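Local coordinates for protein probable succinyl-CoA:3-ketoacid coenzyme A transferase subunit B (Bacillus subtilis, PDB 3CDK) that probably catalyses, as one of two kinds of subunit, the transfer of coenzyme A from succinyl-CoA to a 3-oxo acid, releasing succinate, at residues Val149-Gly153 with Glu154-Lys158; Thr191-Gln194 with Asp195-Ile199. One frame throughout, in Å; residues are numbered along the deposited sequence.

Contact 1: residues Val149-Gly153 with Glu154-Lys158; sequences VNKHG and ESKVK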
loop_
_atom_site.group_PDB
_atom_site.type_symbol
_atom_site.label_atom_id
_atom_site.label_comp_id
_atom_site.label_asym_id
_atom_site.label_seq_id
_atom_site.Cartn_x
_atom_site.Cartn_y
_atom_site.Cartn_z
ATOM N N VAL B 149 29.468 -24.262 -15.084
ATOM C CA VAL B 149 29.751 -25.616 -14.622
ATOM C C VAL B 149 29.961 -25.620 -13.107
ATOM O O VAL B 149 30.523 -24.668 -12.549
ATOM C CB VAL B 149 31.007 -26.162 -15.349
ATOM C CG1 VAL B 149 31.584 -27.367 -14.666
ATOM C CG2 VAL B 149 30.667 -26.524 -16.786
ATOM N N ASN B 150 29.497 -26.686 -12.451
ATOM C CA ASN B 150 29.680 -26.886 -10.995
ATOM C C ASN B 150 31.021 -27.581 -10.674
ATOM O O ASN B 150 31.741 -28.012 -11.591
ATOM C CB ASN B 150 28.490 -27.657 -10.391
ATOM C CG ASN B 150 28.495 -29.162 -10.746
ATOM O OD1 ASN B 150 29.472 -29.711 -11.275
ATOM N ND2 ASN B 150 27.387 -29.832 -10.445
ATOM N N LYS B 151 31.343 -27.705 -9.384
ATOM C CA LYS B 151 32.621 -28.326 -8.941
ATOM C C LYS B 151 32.837 -29.689 -9.579
ATOM O O LYS B 151 33.913 -29.958 -10.120
ATOM C CB LYS B 151 32.712 -28.469 -7.409
ATOM C CG LYS B 151 31.531 -27.917 -6.577
ATOM C CD LYS B 151 31.072 -26.511 -6.983
ATOM C CE LYS B 151 29.599 -26.351 -6.654
ATOM N NZ LYS B 151 28.993 -25.244 -7.425
ATOM N N HIS B 152 31.797 -30.525 -9.537
ATOM C CA HIS B 152 31.845 -31.914 -10.020
ATOM C C HIS B 152 31.934 -32.033 -11.551
ATOM O O HIS B 152 32.123 -33.129 -12.099
ATOM C CB HIS B 152 30.627 -32.687 -9.504
ATOM C CG HIS B 152 30.430 -32.598 -8.016
ATOM N ND1 HIS B 152 29.955 -31.464 -7.389
ATOM C CD2 HIS B 152 30.627 -33.513 -7.033
ATOM C CE1 HIS B 152 29.874 -31.680 -6.088
ATOM N NE2 HIS B 152 30.275 -32.915 -5.845
ATOM N N GLY B 153 31.795 -30.901 -12.238
ATOM C CA GLY B 153 31.916 -30.859 -13.689
ATOM C C GLY B 153 30.597 -30.899 -14.427
ATOM O O GLY B 153 30.565 -30.787 -15.639
ATOM N N GLU B 154 29.505 -31.062 -13.692
ATOM C CA GLU B 154 28.182 -31.123 -14.290
ATOM C C GLU B 154 27.713 -29.704 -14.664
ATOM O O GLU B 154 27.967 -28.735 -13.930
ATOM C CB GLU B 154 27.220 -31.823 -13.320
ATOM C CG GLU B 154 26.330 -32.912 -13.942
ATOM C CD GLU B 154 27.080 -34.213 -14.297
ATOM O OE1 GLU B 154 28.327 -34.197 -14.460
ATOM O OE2 GLU B 154 26.415 -35.269 -14.433
ATOM N N SER B 155 27.060 -29.569 -15.818
ATOM C CA SER B 155 26.613 -28.252 -16.266
ATOM C C SER B 155 25.392 -27.734 -15.477
ATOM O O SER B 155 24.589 -28.508 -14.965
ATOM C CB SER B 155 26.363 -28.250 -17.774
ATOM O OG SER B 155 25.030 -27.958 -18.137
ATOM N N LYS B 156 25.275 -26.418 -15.380
ATOM C CA LYS B 156 24.146 -25.801 -14.710
ATOM C C LYS B 156 23.110 -25.278 -15.729
ATOM O O LYS B 156 22.102 -24.682 -15.357
ATOM C CB LYS B 156 24.651 -24.657 -13.828
ATOM C CG LYS B 156 25.553 -25.102 -12.698
ATOM C CD LYS B 156 26.630 -24.083 -12.441
ATOM C CE LYS B 156 26.796 -23.784 -10.966
ATOM N NZ LYS B 156 25.847 -22.758 -10.473
ATOM N N VAL B 157 23.371 -25.498 -17.018
ATOM C CA VAL B 157 22.495 -24.985 -18.072
ATOM C C VAL B 157 21.758 -26.155 -18.699
ATOM O O VAL B 157 22.298 -26.865 -19.540
ATOM C CB VAL B 157 23.295 -24.208 -19.147
ATOM C CG1 VAL B 157 22.355 -23.392 -19.997
ATOM C CG2 VAL B 157 24.336 -23.302 -18.494
ATOM N N LYS B 158 20.512 -26.339 -18.286
ATOM C CA LYS B 158 19.849 -27.630 -18.468
ATOM C C LYS B 158 18.575 -27.553 -19.271
ATOM O O LYS B 158 18.010 -26.476 -19.415
ATOM C CB LYS B 158 19.488 -28.221 -17.112
ATOM C CG LYS B 158 20.068 -27.504 -15.931
ATOM C CD LYS B 158 20.277 -28.498 -14.831
ATOM C CE LYS B 158 21.488 -29.327 -15.138
ATOM N NZ LYS B 158 21.231 -30.743 -14.838
#

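Contact 2: residues Thr191-Gln194 with Asp195-Ile199; sequences TELQ and DGVTI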
loop_
_atom_site.group_PDB
_atom_site.type_symbol
_atom_site.label_atom_id
_atom_site.label_comp_id
_atom_site.label_asym_id
_atom_site.label_seq_id
_atom_site.Cartn_x
_atom_site.Cartn_y
_atom_site.Cartn_z
ATOM N N THR B 191 24.382 -16.326 -27.956
ATOM C CA THR B 191 24.381 -14.987 -28.522
ATOM C C THR B 191 25.774 -14.295 -28.566
ATOM O O THR B 191 26.061 -13.531 -29.485
ATOM C CB THR B 191 23.244 -14.153 -27.843
ATOM O OG1 THR B 191 22.741 -13.185 -28.758
ATOM C CG2 THR B 191 23.695 -13.485 -26.553
ATOM N N GLU B 192 26.613 -14.568 -27.567
ATOM C CA GLU B 192 28.008 -14.120 -27.520
ATOM C C GLU B 192 28.826 -15.139 -26.764
ATOM O O GLU B 192 28.300 -16.056 -26.121
ATOM C CB GLU B 192 28.232 -12.800 -26.783
ATOM C CG GLU B 192 27.112 -11.768 -26.737
ATOM C CD GLU B 192 27.512 -10.551 -25.895
ATOM O OE1 GLU B 192 28.737 -10.347 -25.658
ATOM O OE2 GLU B 192 26.609 -9.803 -25.468
ATOM N N LEU B 193 30.133 -14.917 -26.794
ATOM C CA LEU B 193 31.099 -15.883 -26.313
ATOM C C LEU B 193 32.177 -15.154 -25.524
ATOM O O LEU B 193 32.628 -14.085 -25.942
ATOM C CB LEU B 193 31.703 -16.588 -27.522
ATOM C CG LEU B 193 31.630 -18.102 -27.706
ATOM C CD1 LEU B 193 30.323 -18.667 -27.249
ATOM C CD2 LEU B 193 31.848 -18.451 -29.159
ATOM N N GLN B 194 32.576 -15.713 -24.381
ATOM C CA GLN B 194 33.734 -15.193 -23.657
ATOM C C GLN B 194 35.036 -15.613 -24.329
ATOM O O GLN B 194 35.047 -16.397 -25.271
ATOM C CB GLN B 194 33.706 -15.618 -22.210
ATOM C CG GLN B 194 32.380 -15.228 -21.503
ATOM C CD GLN B 194 32.436 -13.873 -20.849
ATOM O OE1 GLN B 194 33.384 -13.091 -21.052
ATOM N NE2 GLN B 194 31.445 -13.592 -20.035
ATOM N N ASP B 195 36.136 -15.093 -23.813
ATOM C CA ASP B 195 37.396 -15.104 -24.508
ATOM C C ASP B 195 37.998 -16.460 -24.921
ATOM O O ASP B 195 38.556 -16.592 -26.025
ATOM C CB ASP B 195 38.396 -14.258 -23.722
ATOM C CG ASP B 195 38.278 -12.770 -24.040
ATOM O OD1 ASP B 195 37.228 -12.358 -24.587
ATOM O OD2 ASP B 195 39.244 -12.018 -23.755
ATOM N N GLY B 196 37.925 -17.469 -24.073
ATOM C CA GLY B 196 38.619 -18.703 -24.448
ATOM C C GLY B 196 37.826 -19.580 -25.401
ATOM O O GLY B 196 38.381 -20.422 -26.084
ATOM N N VAL B 197 36.519 -19.336 -25.451
ATOM C CA VAL B 197 35.519 -20.339 -25.811
ATOM C C VAL B 197 34.967 -20.303 -27.247
ATOM O O VAL B 197 34.834 -19.239 -27.854
ATOM C CB VAL B 197 34.335 -20.264 -24.818
ATOM C CG1 VAL B 197 34.819 -20.399 -23.411
ATOM C CG2 VAL B 197 33.670 -18.944 -24.928
ATOM N N THR B 198 34.643 -21.490 -27.760
ATOM C CA THR B 198 33.980 -21.684 -29.051
ATOM C C THR B 198 32.577 -22.295 -28.880
ATOM O O THR B 198 32.148 -22.609 -27.755
ATOM C CB THR B 198 34.784 -22.605 -29.945
ATOM O OG1 THR B 198 35.093 -23.804 -29.232
ATOM C CG2 THR B 198 36.063 -21.940 -30.354
ATOM N N ILE B 199 31.864 -22.452 -29.996
ATOM C CA ILE B 199 30.520 -23.025 -29.981
ATOM C C ILE B 199 30.601 -24.487 -29.523
ATOM O O ILE B 199 29.788 -24.944 -28.716
ATOM C CB ILE B 199 29.799 -22.897 -31.365
ATOM C CG1 ILE B 199 29.633 -21.429 -31.786
ATOM C CG2 ILE B 199 28.410 -23.525 -31.315
ATOM C CD1 ILE B 199 30.892 -20.725 -32.322
#

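Contact 1: residues Val149-Gly153 with Glu154-Lys158
The amide of Asn150 and the backbone of Glu154 meet face to carbonyl: Glu154 O lies almost directly over one face of the amide, 3.3 Å from Asn150 CG. Glu154 CB stands off the same face, closest to Asn150 ND2 (3.5 Å), and the two side chains run side by side with amide and carboxylate planes only 15° apart. The other face is turned to the side of His152, whose ring is further off, with ND1 4.3 Å from Asn150 CG. Asn150 OD1 points back into the loop and accepts a weak, bent bond from Glu154 N (2.8 Å), the donor well off the amide plane, on the Glu154 O side. Setting CG between the backbone N and the carbonyl carbon (chi1 74°) is what folds the amide inward over the turn.

The backbone supplies the firmer link: Asn150 N gives a nearly straight bond to Glu154 O (3.0 Å, 178° at the hydrogen). With Gly153 N bonded to Asn150 O across a type I turn, and Gly153 at positive phi, this fits a type I turn followed by a G1 bulge, closed by a single bridge between Val149 and Ser155. Lys156 folds alongside, its CD 3.7 Å from Val149 C, and its NZ bonds weakly to Met108 O; Lys151 NZ is 5.0 Å from Lys156 NZ, a proximity of like charges.

Ser155 OG accepts from Val157 N in an ST turn as the chain enters strand 157-158, which pairs in parallel with strand 109-111. Through Val157 strand 157-158 also bonds to Glu207 and Ala208, beyond helix 199-204.

Contact 2: residues Thr191-Gln194 with Asp195-Ile199
Leu193 leans across the turn onto Val197, and its side chain can be traced atom by atom. Leu193 CB begins 4.0 Å from Val197 CG2. One bond further out, Leu193 CG lies 3.4 Å from Val197 O and 3.5 Å from Val197 CG2, the latter the closest apolar approach of the two segments. Here the branches part. Leu193 CD1 stays beside the valine, 4.1 Å from Val197 CG2, whereas Leu193 CD2 runs along the returning backbone: it lies 3.4 Å from Val197 O, 3.9 Å from Thr198 CA, and at its far side 4.0 Å from Ile199 CD1. The leucine thus bridges the strand end and the first residue of the helix that follows.

Val197 answers with a single methyl. Its side chain crosses that of Leu193 at a slant, and with chi1 at -55° CG2 takes the place between backbone N and carbonyl carbon, directed at the strand, while CG1 is anti to the carbonyl carbon.

The turn itself is closed by the backbone: Val197 N donates to Gln194 O (3.3 Å, 162° at the hydrogen), completing a type I turn from Gln194 to Val197. Gln194 sends its amide elsewhere, NE2 bonding to Thr176 O, and both Gln194 and Asp195 rest on Arg10 of helix 5-16. Upstream, Thr191 and Glu192 both face Val180 in a classic beta bulge.

Thr198 occupies the N-cap position of helix 199-204, and strand 211-212 then pairs in parallel with strand 187-193. The turn is therefore the strand-to-helix corner of a beta-alpha-beta crossover, its first strand, 187-193, lying between strands 179-184 and 211-212 in the large mixed sheet.

In the fold
Contacts 1 and 2 are two separate turns in series along the chain, with centres about 17 Å apart and nearest atoms about 10 Å apart, so they do not touch. Both are peripheral, their centres about 18 and 20 Å from the centre of the chain, and both lie away from Glu50, the predicted active-site residue. Their connection is through the fold: helix 199-204, which starts where contact 2 ends, leads to the loop carrying Glu207 and Ala208, and that loop bonds to Ser155, Val157 and Lys158 of contact 1. Contact 1 leads into the small three-stranded sheet through strand 157-158, whereas contact 2 belongs to strand 187-193 of the large mixed sheet.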